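Local coordinates for protein salicylaldehyde dehydrogenase NahF (Pseudomonas putida, PDB 4JZ6) that probably catalyses the NAD+-dependent oxidation of salicylaldehyde to salicylate, a step in the bacterial degradation of naphthalene, at residues A[320-325]-A[380-385]; A[339-344]-A[398-403]; A[357-362]-A[389-394]. All coordinates share one frame; numbering follows the deposited sequence.

Contact 1 of 3, residues A[320-325]-A[380-385]; sequences RFVEKT and ATILDH. With SO4 (sulfate ion), chain E.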
ATOM      1  N   ARG A 320      37.002  21.940  -2.535  1.00 31.90           N
ATOM      2  CA  ARG A 320      36.244  22.625  -3.580  1.00 33.07           C
ATOM      3  C   ARG A 320      34.823  22.927  -3.114  1.00 30.73           C
ATOM      4  O   ARG A 320      34.323  24.039  -3.295  1.00 32.23           O
ATOM      5  CB  ARG A 320      36.210  21.800  -4.870  1.00 31.07           C
ATOM      6  CG  ARG A 320      37.579  21.466  -5.432  1.00 68.47           C
ATOM      7  CD  ARG A 320      37.481  21.130  -6.912  1.00 73.79           C
ATOM      8  NE  ARG A 320      38.629  20.360  -7.387  1.00 79.11           N
ATOM      9  CZ  ARG A 320      38.675  19.738  -8.562  1.00 81.35           C
ATOM     10  NH1 ARG A 320      37.635  19.795  -9.387  1.00 79.50           N
ATOM     11  NH2 ARG A 320      39.756  19.054  -8.915  1.00 83.66           N
ATOM     12  N   PHE A 321      34.185  21.924  -2.517  1.00 30.14           N
ATOM     13  CA  PHE A 321      32.838  22.048  -1.972  1.00 29.49           C
ATOM     14  C   PHE A 321      32.764  23.238  -1.012  1.00 30.02           C
ATOM     15  O   PHE A 321      31.835  24.046  -1.074  1.00 29.77           O
ATOM     16  CB  PHE A 321      32.471  20.753  -1.246  1.00 30.71           C
ATOM     17  CG  PHE A 321      31.023  20.646  -0.862  1.00 31.37           C
ATOM     18  CD1 PHE A 321      30.054  21.392  -1.516  1.00 27.89           C
ATOM     19  CD2 PHE A 321      30.632  19.789   0.159  1.00 28.16           C
ATOM     20  CE1 PHE A 321      28.718  21.285  -1.153  1.00 30.58           C
ATOM     21  CE2 PHE A 321      29.306  19.676   0.525  1.00 27.56           C
ATOM     22  CZ  PHE A 321      28.345  20.426  -0.130  1.00 27.10           C
ATOM     23  N   VAL A 322      33.758  23.348  -0.138  1.00 30.81           N
ATOM     24  CA  VAL A 322      33.779  24.410   0.856  1.00 31.44           C
ATOM     25  C   VAL A 322      33.950  25.777   0.202  1.00 31.87           C
ATOM     26  O   VAL A 322      33.310  26.753   0.601  1.00 32.01           O
ATOM     27  CB  VAL A 322      34.867  24.163   1.925  1.00 37.78           C
ATOM     28  CG1 VAL A 322      35.238  25.461   2.647  1.00 33.18           C
ATOM     29  CG2 VAL A 322      34.390  23.111   2.913  1.00 31.97           C
ATOM     30  N   GLU A 323      34.799  25.833  -0.819  1.00 34.65           N
ATOM     31  CA  GLU A 323      35.043  27.071  -1.542  1.00 36.00           C
ATOM     32  C   GLU A 323      33.735  27.612  -2.115  1.00 35.97           C
ATOM     33  O   GLU A 323      33.351  28.747  -1.831  1.00 45.40           O
ATOM     34  CB  GLU A 323      36.074  26.841  -2.649  1.00 45.86           C
ATOM     35  CG  GLU A 323      36.882  28.071  -3.028  1.00 56.42           C
ATOM     36  CD  GLU A 323      36.123  29.009  -3.948  1.00 71.93           C
ATOM     37  OE1 GLU A 323      35.418  28.513  -4.858  1.00 73.69           O
ATOM     38  OE2 GLU A 323      36.233  30.242  -3.758  1.00 77.89           O
ATOM     39  N   LYS A 324      33.046  26.788  -2.900  1.00 33.50           N
ATOM     40  CA  LYS A 324      31.770  27.173  -3.501  1.00 35.52           C
ATOM     41  C   LYS A 324      30.715  27.547  -2.457  1.00 33.46           C
ATOM     42  O   LYS A 324      29.995  28.539  -2.603  1.00 32.04           O
ATOM     43  CB  LYS A 324      31.230  26.038  -4.372  1.00 29.66           C
ATOM     44  CG  LYS A 324      32.088  25.700  -5.567  1.00 29.87           C
ATOM     45  CD  LYS A 324      32.310  26.912  -6.449  1.00 30.45           C
ATOM     46  CE  LYS A 324      33.095  26.535  -7.695  1.00 32.10           C
ATOM     47  NZ  LYS A 324      33.763  27.709  -8.325  1.00 34.90           N
ATOM     48  N   THR A 325      30.625  26.735  -1.410  1.00 31.37           N
ATOM     49  CA  THR A 325      29.598  26.890  -0.385  1.00 30.75           C
ATOM     50  C   THR A 325      29.705  28.222   0.370  1.00 31.00           C
ATOM     51  O   THR A 325      28.698  28.906   0.576  1.00 30.71           O
ATOM     52  CB  THR A 325      29.622  25.694   0.590  1.00 29.69           C
ATOM     53  OG1 THR A 325      29.355  24.498  -0.143  1.00 28.90           O
ATOM     54  CG2 THR A 325      28.579  25.846   1.679  1.00 29.59           C
ATOM     55  N   ALA A 380      25.458  28.604   5.639  1.00 33.37           N
ATOM     56  CA  ALA A 380      25.681  27.318   4.993  1.00 33.30           C
ATOM     57  C   ALA A 380      26.792  26.581   5.732  1.00 39.32           C
ATOM     58  O   ALA A 380      27.895  27.102   5.894  1.00 31.44           O
ATOM     59  CB  ALA A 380      26.041  27.506   3.536  1.00 29.90           C
ATOM     60  N   THR A 381      26.487  25.373   6.191  1.00 30.26           N
ATOM     61  CA  THR A 381      27.390  24.637   7.064  1.00 30.75           C
ATOM     62  C   THR A 381      27.701  23.233   6.532  1.00 30.11           C
ATOM     63  O   THR A 381      26.802  22.506   6.120  1.00 29.30           O
ATOM     64  CB  THR A 381      26.796  24.533   8.488  1.00 31.19           C
ATOM     65  OG1 THR A 381      26.503  25.845   8.986  1.00 31.87           O
ATOM     66  CG2 THR A 381      27.762  23.851   9.436  1.00 31.85           C
ATOM     67  N   ILE A 382      28.979  22.865   6.538  1.00 30.55           N
ATOM     68  CA  ILE A 382      29.398  21.514   6.169  1.00 34.26           C
ATOM     69  C   ILE A 382      30.228  20.890   7.292  1.00 33.28           C
ATOM     70  O   ILE A 382      31.194  21.493   7.770  1.00 32.29           O
ATOM     71  CB  ILE A 382      30.245  21.500   4.878  1.00 33.55           C
ATOM     72  CG1 ILE A 382      29.519  22.204   3.733  1.00 29.41           C
ATOM     73  CG2 ILE A 382      30.582  20.083   4.480  1.00 29.63           C
ATOM     74  CD1 ILE A 382      30.393  22.433   2.524  1.00 29.48           C
ATOM     75  N   LEU A 383      29.844  19.690   7.720  1.00 32.50           N
ATOM     76  CA  LEU A 383      30.606  18.951   8.723  1.00 31.35           C
ATOM     77  C   LEU A 383      31.347  17.800   8.047  1.00 42.50           C
ATOM     78  O   LEU A 383      30.767  17.062   7.242  1.00 30.32           O
ATOM     79  CB  LEU A 383      29.693  18.426   9.834  1.00 31.41           C
ATOM     80  CG  LEU A 383      28.857  19.469  10.582  1.00 31.68           C
ATOM     81  CD1 LEU A 383      27.979  18.820  11.637  1.00 31.79           C
ATOM     82  CD2 LEU A 383      29.764  20.483  11.212  1.00 32.72           C
ATOM     83  N   ASP A 384      32.632  17.663   8.366  1.00 37.76           N
ATOM     84  CA  ASP A 384      33.471  16.617   7.790  1.00 36.46           C
ATOM     85  C   ASP A 384      33.842  15.587   8.855  1.00 40.26           C
ATOM     86  O   ASP A 384      33.765  15.872  10.054  1.00 42.61           O
ATOM     87  CB  ASP A 384      34.745  17.226   7.204  1.00 36.71           C
ATOM     88  CG  ASP A 384      35.484  16.270   6.279  1.00 37.72           C
ATOM     89  OD1 ASP A 384      35.085  15.087   6.186  1.00 32.01           O
ATOM     90  OD2 ASP A 384      36.474  16.702   5.650  1.00 37.54           O
ATOM     91  N   HIS A 385      34.259  14.401   8.409  1.00 36.67           N
ATOM     92  CA  HIS A 385      34.612  13.299   9.305  1.00 37.36           C
ATOM     93  C   HIS A 385      33.468  12.950  10.247  1.00 41.22           C
ATOM     94  O   HIS A 385      33.666  12.797  11.455  1.00 44.82           O
ATOM     95  CB  HIS A 385      35.871  13.615  10.109  1.00 34.33           C
ATOM     96  CG  HIS A 385      37.016  14.081   9.272  1.00 43.52           C
ATOM     97  ND1 HIS A 385      37.771  13.228   8.499  1.00 34.69           N
ATOM     98  CD2 HIS A 385      37.542  15.319   9.090  1.00 34.96           C
ATOM     99  CE1 HIS A 385      38.709  13.914   7.875  1.00 42.87           C
ATOM    100  NE2 HIS A 385      38.594  15.186   8.217  1.00 43.79           N
TER
HETATM  101  S   SO4 E 504      38.126  16.554 -12.017  0.75 41.09           S
HETATM  102  O1  SO4 E 504      39.413  16.581 -11.323  0.75 43.09           O
HETATM  103  O2  SO4 E 504      38.354  16.229 -13.423  0.75 38.29           O
HETATM  104  O3  SO4 E 504      37.293  15.524 -11.406  0.75 39.77           O
HETATM  105  O4  SO4 E 504      37.458  17.853 -11.918  0.75 31.23           O

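Contact 2 of 3, residues A[339-344]-A[398-403]; sequences CIIGPM and FGPITV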
ATOM      1  N   CYS A 339      18.996  35.388  -3.061  1.00 45.96           N
ATOM      2  CA  CYS A 339      19.309  34.629  -1.867  1.00 38.99           C
ATOM      3  C   CYS A 339      19.301  33.145  -2.202  1.00 33.43           C
ATOM      4  O   CYS A 339      18.313  32.622  -2.713  1.00 28.51           O
ATOM      5  CB  CYS A 339      18.292  34.922  -0.767  1.00 32.38           C
ATOM      6  SG  CYS A 339      18.216  36.648  -0.316  1.00 64.98           S
ATOM      7  N   ILE A 340      20.411  32.470  -1.930  1.00 29.12           N
ATOM      8  CA  ILE A 340      20.449  31.023  -2.067  1.00 28.21           C
ATOM      9  C   ILE A 340      19.993  30.421  -0.746  1.00 28.06           C
ATOM     10  O   ILE A 340      19.153  29.520  -0.710  1.00 27.34           O
ATOM     11  CB  ILE A 340      21.855  30.515  -2.436  1.00 30.14           C
ATOM     12  CG1 ILE A 340      22.377  31.252  -3.673  1.00 28.61           C
ATOM     13  CG2 ILE A 340      21.841  29.006  -2.650  1.00 27.37           C
ATOM     14  CD1 ILE A 340      21.470  31.146  -4.875  1.00 28.08           C
ATOM     15  N   ILE A 341      20.538  30.947   0.344  1.00 28.82           N
ATOM     16  CA  ILE A 341      20.179  30.483   1.678  1.00 41.82           C
ATOM     17  C   ILE A 341      19.205  31.452   2.349  1.00 39.79           C
ATOM     18  O   ILE A 341      19.617  32.415   3.000  1.00 43.46           O
ATOM     19  CB  ILE A 341      21.428  30.318   2.579  1.00 39.86           C
ATOM     20  CG1 ILE A 341      22.583  29.680   1.802  1.00 36.51           C
ATOM     21  CG2 ILE A 341      21.085  29.508   3.826  1.00 39.11           C
ATOM     22  CD1 ILE A 341      22.374  28.231   1.476  1.00 28.24           C
ATOM     23  N   GLY A 342      17.912  31.202   2.181  1.00 35.24           N
ATOM     24  CA  GLY A 342      16.897  31.992   2.850  1.00 35.23           C
ATOM     25  C   GLY A 342      16.751  31.593   4.305  1.00 35.22           C
ATOM     26  O   GLY A 342      17.477  30.729   4.790  1.00 29.64           O
ATOM     27  N   PRO A 343      15.823  32.236   5.025  1.00 40.10           N
ATOM     28  CA  PRO A 343      15.598  31.816   6.411  1.00 34.71           C
ATOM     29  C   PRO A 343      14.872  30.480   6.465  1.00 29.85           C
ATOM     30  O   PRO A 343      14.139  30.143   5.538  1.00 32.39           O
ATOM     31  CB  PRO A 343      14.716  32.933   6.977  1.00 33.96           C
ATOM     32  CG  PRO A 343      14.044  33.531   5.780  1.00 35.21           C
ATOM     33  CD  PRO A 343      15.057  33.445   4.677  1.00 39.47           C
ATOM     34  N   MET A 344      15.085  29.723   7.534  1.00 30.00           N
ATOM     35  CA  MET A 344      14.351  28.482   7.741  1.00 29.32           C
ATOM     36  C   MET A 344      12.920  28.795   8.145  1.00 29.56           C
ATOM     37  O   MET A 344      12.562  29.956   8.314  1.00 30.28           O
ATOM     38  CB  MET A 344      15.047  27.606   8.779  1.00 29.55           C
ATOM     39  CG  MET A 344      16.397  27.120   8.301  1.00 29.25           C
ATOM     40  SD  MET A 344      17.283  26.076   9.464  1.00 29.59           S
ATOM     41  CE  MET A 344      17.527  27.213  10.827  1.00 31.02           C
ATOM     42  N   PHE A 398      16.610  19.362   8.740  1.00 40.76           N
ATOM     43  CA  PHE A 398      15.983  20.264   7.782  1.00 38.87           C
ATOM     44  C   PHE A 398      16.610  21.645   7.830  1.00 44.04           C
ATOM     45  O   PHE A 398      16.106  22.541   8.509  1.00 59.77           O
ATOM     46  CB  PHE A 398      14.476  20.354   8.044  1.00 41.81           C
ATOM     47  CG  PHE A 398      13.639  19.842   6.910  1.00 42.85           C
ATOM     48  CD1 PHE A 398      13.874  18.581   6.373  1.00 37.17           C
ATOM     49  CD2 PHE A 398      12.619  20.616   6.377  1.00 42.25           C
ATOM     50  CE1 PHE A 398      13.108  18.106   5.323  1.00 35.07           C
ATOM     51  CE2 PHE A 398      11.846  20.143   5.326  1.00 42.03           C
ATOM     52  CZ  PHE A 398      12.091  18.887   4.798  1.00 36.81           C
ATOM     53  N   GLY A 399      17.710  21.819   7.107  1.00 35.91           N
ATOM     54  CA  GLY A 399      18.430  23.079   7.136  1.00 29.96           C
ATOM     55  C   GLY A 399      19.604  23.148   6.180  1.00 27.11           C
ATOM     56  O   GLY A 399      19.958  22.148   5.552  1.00 26.54           O
ATOM     57  N   PRO A 400      20.204  24.345   6.056  1.00 27.68           N
ATOM     58  CA  PRO A 400      21.386  24.596   5.225  1.00 28.46           C
ATOM     59  C   PRO A 400      22.649  24.013   5.867  1.00 32.08           C
ATOM     60  O   PRO A 400      23.649  24.713   6.065  1.00 28.89           O
ATOM     61  CB  PRO A 400      21.466  26.122   5.191  1.00 28.46           C
ATOM     62  CG  PRO A 400      20.868  26.550   6.491  1.00 29.03           C
ATOM     63  CD  PRO A 400      19.750  25.567   6.749  1.00 28.42           C
ATOM     64  N   ILE A 401      22.581  22.730   6.199  1.00 28.42           N
ATOM     65  CA  ILE A 401      23.713  22.006   6.754  1.00 32.21           C
ATOM     66  C   ILE A 401      23.755  20.635   6.089  1.00 31.60           C
ATOM     67  O   ILE A 401      22.716  20.105   5.691  1.00 27.55           O
ATOM     68  CB  ILE A 401      23.604  21.870   8.293  1.00 28.97           C
ATOM     69  CG1 ILE A 401      24.849  21.195   8.871  1.00 29.52           C
ATOM     70  CG2 ILE A 401      22.345  21.122   8.683  1.00 28.53           C
ATOM     71  CD1 ILE A 401      24.838  21.061  10.384  1.00 30.35           C
ATOM     72  N   THR A 402      24.956  20.084   5.936  1.00 27.75           N
ATOM     73  CA  THR A 402      25.125  18.768   5.337  1.00 28.52           C
ATOM     74  C   THR A 402      26.421  18.116   5.841  1.00 34.97           C
ATOM     75  O   THR A 402      27.341  18.811   6.290  1.00 28.58           O
ATOM     76  CB  THR A 402      25.093  18.846   3.794  1.00 26.56           C
ATOM     77  OG1 THR A 402      24.837  17.546   3.249  1.00 25.96           O
ATOM     78  CG2 THR A 402      26.404  19.395   3.244  1.00 27.03           C
ATOM     79  N   VAL A 403      26.481  16.784   5.781  1.00 27.56           N
ATOM     80  CA  VAL A 403      27.605  16.046   6.359  1.00 28.21           C
ATOM     81  C   VAL A 403      28.411  15.225   5.350  1.00 28.08           C
ATOM     82  O   VAL A 403      27.869  14.682   4.382  1.00 27.29           O
ATOM     83  CB  VAL A 403      27.155  15.118   7.511  1.00 29.57           C
ATOM     84  CG1 VAL A 403      26.431  15.914   8.578  1.00 28.80           C
ATOM     85  CG2 VAL A 403      26.279  13.993   6.992  1.00 27.67           C
TER

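Contact 3 of 3, residues A[357-362]-A[389-394]; sequences FKDAID and DMRIYD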
ATOM      1  N   PHE A 357      24.104  19.268  15.898  1.00 38.49           N
ATOM      2  CA  PHE A 357      25.403  19.897  15.666  1.00 33.84           C
ATOM      3  C   PHE A 357      26.351  19.666  16.851  1.00 39.83           C
ATOM      4  O   PHE A 357      27.488  19.226  16.665  1.00 39.80           O
ATOM      5  CB  PHE A 357      25.177  21.394  15.427  1.00 33.99           C
ATOM      6  CG  PHE A 357      26.336  22.119  14.789  1.00 34.16           C
ATOM      7  CD1 PHE A 357      27.616  22.044  15.313  1.00 35.02           C
ATOM      8  CD2 PHE A 357      26.126  22.915  13.673  1.00 38.84           C
ATOM      9  CE1 PHE A 357      28.669  22.730  14.728  1.00 39.24           C
ATOM     10  CE2 PHE A 357      27.172  23.607  13.082  1.00 35.81           C
ATOM     11  CZ  PHE A 357      28.445  23.512  13.610  1.00 34.61           C
ATOM     12  N   LYS A 358      25.891  19.974  18.059  1.00 35.95           N
ATOM     13  CA  LYS A 358      26.714  19.799  19.251  1.00 37.22           C
ATOM     14  C   LYS A 358      27.148  18.348  19.412  1.00 38.37           C
ATOM     15  O   LYS A 358      28.314  18.070  19.692  1.00 37.86           O
ATOM     16  CB  LYS A 358      25.974  20.258  20.512  1.00 42.47           C
ATOM     17  CG  LYS A 358      26.802  20.098  21.785  1.00 51.96           C
ATOM     18  CD  LYS A 358      25.988  20.300  23.064  1.00 61.80           C
ATOM     19  CE  LYS A 358      26.882  20.184  24.303  1.00 62.52           C
ATOM     20  NZ  LYS A 358      26.128  20.314  25.585  1.00 60.01           N
ATOM     21  N   ASP A 359      26.202  17.430  19.234  1.00 36.51           N
ATOM     22  CA  ASP A 359      26.479  16.006  19.385  1.00 44.87           C
ATOM     23  C   ASP A 359      27.591  15.550  18.449  1.00 41.10           C
ATOM     24  O   ASP A 359      28.545  14.901  18.878  1.00 36.77           O
ATOM     25  CB  ASP A 359      25.217  15.177  19.139  1.00 45.02           C
ATOM     26  CG  ASP A 359      25.496  13.686  19.133  1.00 42.60           C
ATOM     27  OD1 ASP A 359      25.443  13.066  20.217  1.00 42.50           O
ATOM     28  OD2 ASP A 359      25.779  13.138  18.045  1.00 39.50           O
ATOM     29  N   ALA A 360      27.456  15.895  17.171  1.00 37.56           N
ATOM     30  CA  ALA A 360      28.480  15.595  16.178  1.00 35.78           C
ATOM     31  C   ALA A 360      29.815  16.220  16.564  1.00 39.80           C
ATOM     32  O   ALA A 360      30.850  15.553  16.549  1.00 41.81           O
ATOM     33  CB  ALA A 360      28.045  16.086  14.809  1.00 33.48           C
ATOM     34  N   ILE A 361      29.781  17.497  16.925  1.00 36.08           N
ATOM     35  CA  ILE A 361      31.000  18.236  17.230  1.00 44.82           C
ATOM     36  C   ILE A 361      31.727  17.711  18.481  1.00 46.16           C
ATOM     37  O   ILE A 361      32.964  17.716  18.541  1.00 44.64           O
ATOM     38  CB  ILE A 361      30.721  19.771  17.302  1.00 42.17           C
ATOM     39  CG1 ILE A 361      31.745  20.524  16.463  1.00 41.18           C
ATOM     40  CG2 ILE A 361      30.691  20.293  18.735  1.00 43.06           C
ATOM     41  CD1 ILE A 361      31.822  20.004  15.060  1.00 45.47           C
ATOM     42  N   ASP A 362      30.960  17.235  19.460  1.00 46.17           N
ATOM     43  CA  ASP A 362      31.536  16.689  20.685  1.00 47.30           C
ATOM     44  C   ASP A 362      32.149  15.319  20.434  1.00 46.83           C
ATOM     45  O   ASP A 362      32.989  14.861  21.206  1.00 53.81           O
ATOM     46  CB  ASP A 362      30.481  16.587  21.790  1.00 53.68           C
ATOM     47  CG  ASP A 362      30.096  17.940  22.360  1.00 64.91           C
ATOM     48  OD1 ASP A 362      30.912  18.883  22.279  1.00 70.24           O
ATOM     49  OD2 ASP A 362      28.978  18.054  22.902  1.00 67.08           O
ATOM     50  N   ASP A 389      28.470   6.980  14.966  1.00 37.79           N
ATOM     51  CA  ASP A 389      28.045   7.150  16.354  1.00 43.91           C
ATOM     52  C   ASP A 389      27.404   8.515  16.602  1.00 49.48           C
ATOM     53  O   ASP A 389      26.835   8.760  17.668  1.00 51.93           O
ATOM     54  CB  ASP A 389      29.215   6.929  17.321  1.00 47.68           C
ATOM     55  CG  ASP A 389      30.262   8.023  17.239  1.00 52.83           C
ATOM     56  OD1 ASP A 389      30.428   8.612  16.151  1.00 57.62           O
ATOM     57  OD2 ASP A 389      30.924   8.293  18.266  1.00 51.54           O
ATOM     58  N   MET A 390      27.504   9.401  15.617  1.00 49.07           N
ATOM     59  CA  MET A 390      26.907  10.727  15.720  1.00 33.28           C
ATOM     60  C   MET A 390      25.453  10.682  15.259  1.00 35.27           C
ATOM     61  O   MET A 390      25.125   9.998  14.290  1.00 34.28           O
ATOM     62  CB  MET A 390      27.693  11.724  14.871  1.00 33.00           C
ATOM     63  CG  MET A 390      29.165  11.802  15.215  1.00 33.93           C
ATOM     64  SD  MET A 390      30.113  12.697  13.975  1.00 47.31           S
ATOM     65  CE  MET A 390      31.781  12.318  14.480  1.00 34.71           C
ATOM     66  N   ARG A 391      24.581  11.400  15.963  1.00 32.54           N
ATOM     67  CA  ARG A 391      23.171  11.456  15.595  1.00 31.73           C
ATOM     68  C   ARG A 391      22.992  11.977  14.170  1.00 32.51           C
ATOM     69  O   ARG A 391      22.186  11.447  13.409  1.00 35.63           O
ATOM     70  CB  ARG A 391      22.390  12.336  16.572  1.00 35.91           C
ATOM     71  CG  ARG A 391      22.376  11.843  18.009  1.00 37.43           C
ATOM     72  CD  ARG A 391      21.620  12.819  18.897  1.00 36.64           C
ATOM     73  NE  ARG A 391      20.304  13.130  18.343  1.00 36.02           N
ATOM     74  CZ  ARG A 391      19.604  14.220  18.640  1.00 41.42           C
ATOM     75  NH1 ARG A 391      20.093  15.119  19.487  1.00 50.60           N
ATOM     76  NH2 ARG A 391      18.414  14.416  18.084  1.00 39.13           N
ATOM     77  N   ILE A 392      23.764  13.000  13.806  1.00 33.19           N
ATOM     78  CA  ILE A 392      23.631  13.642  12.499  1.00 31.36           C
ATOM     79  C   ILE A 392      24.038  12.726  11.336  1.00 30.60           C
ATOM     80  O   ILE A 392      23.738  13.012  10.175  1.00 32.46           O
ATOM     81  CB  ILE A 392      24.403  14.987  12.436  1.00 30.20           C
ATOM     82  CG1 ILE A 392      23.795  15.910  11.375  1.00 29.41           C
ATOM     83  CG2 ILE A 392      25.881  14.752  12.185  1.00 30.58           C
ATOM     84  CD1 ILE A 392      24.318  17.327  11.423  1.00 29.89           C
ATOM     85  N   TYR A 393      24.704  11.619  11.656  1.00 30.12           N
ATOM     86  CA  TYR A 393      25.046  10.597  10.667  1.00 37.46           C
ATOM     87  C   TYR A 393      23.827  10.113   9.869  1.00 38.93           C
ATOM     88  O   TYR A 393      23.908   9.924   8.658  1.00 38.63           O
ATOM     89  CB  TYR A 393      25.728   9.422  11.369  1.00 38.39           C
ATOM     90  CG  TYR A 393      26.185   8.275  10.491  1.00 36.62           C
ATOM     91  CD1 TYR A 393      25.428   7.112  10.384  1.00 34.96           C
ATOM     92  CD2 TYR A 393      27.395   8.334   9.813  1.00 34.01           C
ATOM     93  CE1 TYR A 393      25.855   6.049   9.608  1.00 34.93           C
ATOM     94  CE2 TYR A 393      27.833   7.276   9.035  1.00 36.27           C
ATOM     95  CZ  TYR A 393      27.061   6.136   8.933  1.00 37.24           C
ATOM     96  OH  TYR A 393      27.497   5.080   8.154  1.00 36.85           O
ATOM     97  N   ASP A 394      22.694   9.926  10.534  1.00 27.99           N
ATOM     98  CA  ASP A 394      21.521   9.438   9.820  1.00 42.27           C
ATOM     99  C   ASP A 394      20.232  10.186  10.161  1.00 45.81           C
ATOM    100  O   ASP A 394      19.216  10.010   9.492  1.00 50.51           O
ATOM    101  CB  ASP A 394      21.340   7.932  10.037  1.00 27.24           C
ATOM    102  CG  ASP A 394      20.405   7.306   9.019  1.00 36.06           C
ATOM    103  OD1 ASP A 394      20.404   7.770   7.855  1.00 29.70           O
ATOM    104  OD2 ASP A 394      19.667   6.356   9.377  1.00 36.08           O
TER
HETATM  105  O   HOH W   1      25.472  14.362  15.633  1.00 32.83           O

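Contact 1 of 3, residues A[320-325]-A[380-385]
With Phe321 CG turned anti to its backbone N (chi1 -169°) and Ile382 CG1 set opposite its carbonyl carbon (chi1 -54°), a ring on helix 311-327 and a methyl on strand 381-384 are sent toward each other. The result is a CH-pi contact: Ile382 CD1 lies 3.6 Å from the centroid of the Phe321 ring, over one face and shifted somewhat toward the CD2-CE2 rim. The same methyl also meets two other side chains. Thr325 OG1 comes to 3.5 Å from Ile382 CD1, whereas Val322 CG2 touches that carbon more loosely at 4.1 Å. One helical turn beyond Phe321, Thr325 CG2 rests on Ala380 CB at 3.6 Å and extends the apolar seam. The buried threonine hydroxyl is satisfied within the helix, since Thr325 OG1 donates to Phe321 O at 2.7 Å. That bond fixes the side chain's rotation, while Thr325 N makes the ordinary helix bond to the same oxygen from the other face of the carbonyl plane. Replacing Phe321 by an alanine would probably leave Ile382 CD1 without the flat surface it rests on and open a gap between helix and strand. The short helix segment 320-325 and strand 381-384 run nearly antiparallel, at 164°, their axes 9.7 Å apart at the closest; Phe321 is also packed against Val290 of helix 282-294, and Ile382 against Val368 and Val404 of the two flanking strands.

Contact 2 of 3, residues A[339-344]-A[398-403]
Met344 and Pro400 show how a flexible thioether can be fitted against a rigid ring. The CB of Met344 heads toward the opposing segment, and from there the chain runs straight on to its sulfur (chi2 -180°). CG is the first atom to touch, 4.0 Å from Pro400 CD. SD follows and approaches the same ring carbon more closely, with Met344 SD to Pro400 CD at 3.7 Å. The sulfur also lies beside the backbone: Met344 SD is 3.8 Å from Phe398 O and 4.0 Å from Gly399 CA, where the glycine brings no side chain into the way. At chi3 (-63°) the chain bends, carrying CE off the extended line; elsewhere around it the methionine side chain packs on Ser349 and Ile353 of helix 349-362 and on Gln299.

Pro400 is held from a second direction by Ile341, whose CG2 meets Pro400 CB at 3.7 Å. Methionine thus takes the CD end of the ring and isoleucine the CB and CG atoms. The proline is itself the centre of an inverse gamma turn, closed by Ile401 N bonding to Gly399 O at 2.8 Å, which brings the chain into strand 401-407. Phe398 lies just before this turn, its side chain leading away from the contact to about 6 Å from a bound salicylaldehyde, so this segment runs on from the packing toward the substrate pocket. Made mostly of carbon and sulfur surfaces, with one carbonyl oxygen beside the sulfur and without directional bonds between the segments, the contact depends on shape and burial.

Contact 3 of 3, residues A[357-362]-A[389-394]
Asp359 and Arg391 carry the polar side of this contact, though by way of the backbone and not as an ion pair. Arg391 N donates to Asp359 OD2 at 3.0 Å, nearly straight at 167°, and meets the carboxylate from above its plane. A water donates to the same Asp359 OD2 at 2.7 Å and accepts from Ile392 N at 2.8 Å, so one carboxylate oxygen holds two successive peptide groups, the first directly and the second through the water. Having CG anti to the backbone N (chi1 174°) swings the aspartate out from the helix toward this bend.

In van der Waals terms, the aliphatic part of Arg391 crosses the carboxylate at about a right angle, its CG 3.6 Å from Asp359 OD2. The guanidinium lies farther on and forms its salt bridge with Glu395.

The apolar contacts gather on the next helix residue. Ala360 CB meets Ile392 CG2 at 3.7 Å, and the extended Met390 chain brings its SD to 4.1 Å from Ala360 CB. The small alanine side chain is consistent with the close backbone approach, with Ala360 CA and Met390 CA 5.1 Å apart.

Here a helix lying on an alpha/beta sheet holds the connection between two neighbouring parallel strands, 381-384 and 401-407, with Ile392 reaching in to Leu383, Ile401 and Val403, within the mixed seven-stranded sheet of this aldehyde dehydrogenase.

Overall arrangement
Followed from the N terminus, the contact segments begin on helix 311-327 and continue in loop 339-344 and helix 349-362, before strand 381-384 returns to the first helix, closing contact 1. The connection after that strand meets helix 349-362 in contact 3, and the chain then closes contact 2 at the entry to strand 401-407. Contact 1 therefore crosses both others, whereas contact 3 lies wholly within the span of contact 2. All converge on one sheet: Ile382 faces helix 311-327, while Thr381 and Leu383 face Phe357 of helix 349-362 on the opposite side. Strands 381-384 and 401-407, neighbours probably bonded through Leu383 N and Thr402 O, join contacts 1 and 2; Ile392 links contact 3 to both.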